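Local coordinates for NTF2 fold protein loop-helix-loop design NT-9 (Synthetic construct, PDB 6W90) that is a computationally designed NTF2-fold protein with no known natural function, and holds a phospholipid with two fatty-acyl chains in its pocket, at residues A[120-123]-A[124-127]. Sequence-based numbering, arbitrary orientation.
With 3PE (1,2-Distearoyl-sn-glycerophosphoethanolamine), chain B.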
loop_
_atom_site.group_PDB
_atom_site.type_symbol
_atom_site.label_atom_id
_atom_site.label_comp_id
_atom_site.label_asym_id
_atom_site.label_seq_id
_atom_site.Cartn_x
_atom_site.Cartn_y
_atom_site.Cartn_z
ATOM N N TYR A 120 -12.898 1.695 -11.514
ATOM C CA TYR A 120 -12.318 2.354 -10.340
ATOM C C TYR A 120 -11.557 3.631 -10.720
ATOM O O TYR A 120 -11.039 4.322 -9.832
ATOM C CB TYR A 120 -11.424 1.358 -9.548
ATOM C CG TYR A 120 -12.216 0.474 -8.565
ATOM C CD1 TYR A 120 -12.930 1.048 -7.539
ATOM C CD2 TYR A 120 -12.231 -0.930 -8.646
ATOM C CE1 TYR A 120 -13.675 0.280 -6.636
ATOM C CE2 TYR A 120 -12.972 -1.711 -7.731
ATOM C CZ TYR A 120 -13.689 -1.089 -6.719
ATOM O OH TYR A 120 -14.453 -1.791 -5.782
ATOM N N LYS A 121 -11.487 3.976 -12.004
ATOM C CA LYS A 121 -10.720 5.155 -12.399
ATOM C C LYS A 121 -11.248 6.422 -11.718
ATOM O O LYS A 121 -10.459 7.277 -11.299
ATOM C CB LYS A 121 -10.743 5.304 -13.921
ATOM C CG LYS A 121 -10.257 4.092 -14.731
ATOM C CD LYS A 121 -8.838 3.830 -14.391
ATOM C CE LYS A 121 -8.226 2.688 -15.208
ATOM N NZ LYS A 121 -8.092 3.061 -16.583
ATOM N N LYS A 122 -12.578 6.563 -11.598
ATOM C CA LYS A 122 -13.124 7.793 -11.020
ATOM C C LYS A 122 -12.782 7.902 -9.543
ATOM O O LYS A 122 -12.521 9.003 -9.047
ATOM C CB LYS A 122 -14.639 7.885 -11.207
ATOM C CG LYS A 122 -15.215 9.220 -10.752
ATOM C CD LYS A 122 -14.611 10.405 -11.540
ATOM C CE LYS A 122 -14.954 11.761 -10.925
ATOM N NZ LYS A 122 -16.366 12.150 -11.190
ATOM N N VAL A 123 -12.727 6.768 -8.844
ATOM C CA VAL A 123 -12.306 6.760 -7.454
ATOM C C VAL A 123 -10.887 7.289 -7.327
ATOM O O VAL A 123 -10.584 8.105 -6.448
ATOM C CB VAL A 123 -12.411 5.336 -6.891
ATOM C CG1 VAL A 123 -11.817 5.292 -5.531
ATOM C CG2 VAL A 123 -13.847 4.912 -6.834
ATOM N N VAL A 124 -9.995 6.807 -8.185
ATOM C CA VAL A 124 -8.610 7.235 -8.093
ATOM C C VAL A 124 -8.482 8.688 -8.515
ATOM O O VAL A 124 -7.707 9.436 -7.912
ATOM C CB VAL A 124 -7.712 6.326 -8.943
ATOM C CG1 VAL A 124 -6.276 6.751 -8.800
ATOM C CG2 VAL A 124 -7.816 4.867 -8.473
ATOM N N GLN A 125 -9.192 9.100 -9.572
ATOM C CA GLN A 125 -9.171 10.510 -9.949
ATOM C C GLN A 125 -9.647 11.397 -8.806
ATOM O O GLN A 125 -9.028 12.426 -8.525
ATOM C CB GLN A 125 -10.024 10.742 -11.193
ATOM C CG GLN A 125 -9.946 12.176 -11.665
ATOM C CD GLN A 125 -10.365 12.349 -13.071
ATOM O OE1 GLN A 125 -9.780 13.145 -13.806
ATOM N NE2 GLN A 125 -11.420 11.661 -13.458
ATOM N N ASN A 126 -10.726 11.025 -8.118
ATOM C CA ASN A 126 -11.133 11.851 -6.989
ATOM C C ASN A 126 -10.056 11.910 -5.905
ATOM O O ASN A 126 -9.811 12.974 -5.319
ATOM C CB ASN A 126 -12.427 11.317 -6.387
ATOM C CG ASN A 126 -13.647 11.593 -7.256
ATOM O OD1 ASN A 126 -13.657 12.495 -8.101
ATOM N ND2 ASN A 126 -14.690 10.802 -7.039
ATOM N N LEU A 127 -9.410 10.770 -5.608
ATOM C CA LEU A 127 -8.338 10.774 -4.616
ATOM C C LEU A 127 -7.196 11.692 -5.030
ATOM O O LEU A 127 -6.619 12.395 -4.191
ATOM C CB LEU A 127 -7.828 9.349 -4.438
ATOM C CG LEU A 127 -6.903 9.054 -3.277
ATOM C CD1 LEU A 127 -7.678 9.224 -1.997
ATOM C CD2 LEU A 127 -6.407 7.649 -3.478
HETATM P P 3PE B . -10.547 -5.541 -7.338
HETATM N N 3PE B . -7.749 -4.959 -10.655
HETATM O O11 3PE B . -9.810 -4.536 -6.260
HETATM O O12 3PE B . -10.523 -6.954 -6.818
HETATM O O13 3PE B . -9.645 -5.554 -8.733
HETATM O O14 3PE B . -11.951 -5.074 -7.718
HETATM C C11 3PE B . -8.419 -6.241 -8.746
HETATM C C12 3PE B . -7.891 -6.318 -10.173
HETATM C C1 3PE B . -9.800 -3.168 -6.564
HETATM C C2 3PE B . -9.263 -2.343 -5.384
HETATM C C3 3PE B . -8.060 -3.115 -4.835
HETATM O O31 3PE B . -7.282 -2.318 -3.993
HETATM O O32 3PE B . -8.991 -2.359 -2.542
HETATM C C31 3PE B . -7.922 -1.937 -2.808
HETATM C C32 3PE B . -7.222 -0.964 -1.867
HETATM C C33 3PE B . -7.814 -0.950 -0.460
HETATM C C34 3PE B . -6.645 -0.689 0.489
HETATM C C35 3PE B . -7.104 -0.222 1.864
HETATM C C36 3PE B . -6.743 -1.294 2.898
HETATM C C37 3PE B . -5.256 -1.257 3.275
HETATM C C38 3PE B . -4.365 -2.046 2.308
HETATM C C39 3PE B . -3.155 -2.673 3.016
HETATM C C3A 3PE B . -2.145 -1.618 3.486
HETATM C C3B 3PE B . -0.795 -2.240 3.863
HETATM C C3C 3PE B . 0.229 -2.000 2.751
HETATM C C3D 3PE B . 1.650 -2.323 3.215
HETATM C C3E 3PE B . 2.594 -2.264 2.009
HETATM C C3F 3PE B . 3.905 -3.004 2.306
HETATM C C3G 3PE B . 4.816 -3.010 1.072
HETATM C C3H 3PE B . 5.782 -4.203 1.026
HETATM C C3I 3PE B . 7.002 -4.032 1.937
HETATM O O21 3PE B . -8.887 -1.080 -5.857
HETATM O O22 3PE B . -10.367 0.041 -4.544
HETATM C C21 3PE B . -9.555 0.087 -5.417
HETATM C C22 3PE B . -9.205 1.422 -6.105
HETATM C C23 3PE B . -8.462 2.403 -5.185
HETATM C C24 3PE B . -6.999 2.011 -4.947
HETATM C C25 3PE B . -6.316 2.910 -3.902
HETATM C C26 3PE B . -5.097 2.154 -3.369
HETATM C C27 3PE B . -4.425 2.846 -2.182
HETATM C C28 3PE B . -3.276 1.985 -1.631
HETATM C C29 3PE B . -1.933 2.119 -2.374
HETATM C C2A 3PE B . -0.777 1.477 -1.580
HETATM C C2B 3PE B . 0.077 2.487 -0.813
HETATM C C2C 3PE B . 0.899 1.798 0.282
HETATM C C2D 3PE B . 1.098 2.776 1.437
HETATM C C2E 3PE B . 2.071 2.254 2.486
HETATM C C2F 3PE B . 1.353 1.364 3.497
#
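Lys122 CG stands anti to the backbone N (chi1 -174°) and Asn126 CG beside its own backbone N, which brings the two side chains together one helical turn apart. The lysine chain bends at chi2 and again at chi4. The asparagine amide is turned back toward the preceding turn. Lys122 CE thereby comes to 3.2 Å from Asn126 OD1, a contact of the lysine's methylene rather than its ammonium group. The two side chains cross at a slant. Gln125, three residues on, also slants across this lysine, with Gln125 NE2 3.9 Å from Lys122 CD.

The backbone beneath is the first turn of an alpha-helix. Val124 N bonds to Tyr120 O at 3.2 Å, and Gln125 N to Lys121 O at 2.8 Å. Asn126 N and Leu127 N continue the i to i+4 pattern onto Lys122 O and Val123 O.

The Tyr120 ring leads away from this helix to the lipid. The ester carbonyl oxygen O22 of 3PE lies 3.9 Å above one face of the Tyr120 ring, offset toward the rim. Phosphate oxygen O14 of 3PE approaches Tyr120 CE2 at 3.5 Å, and the tyrosine hydroxyl is hydrogen-bonded to Trp96 in strand 94-105. With an alanine here the ring beside the lipid headgroup is gone, and Trp96 NE1 would probably lose this partner.

Helix 121-129 closes the chain at the edge of the curved sheet. Val124 packs on Tyr47 and Phe49 of outer strand 47-49, while Leu127 reaches Phe49 and also Phe57, Ala60 and Trp64 of helix 54-64.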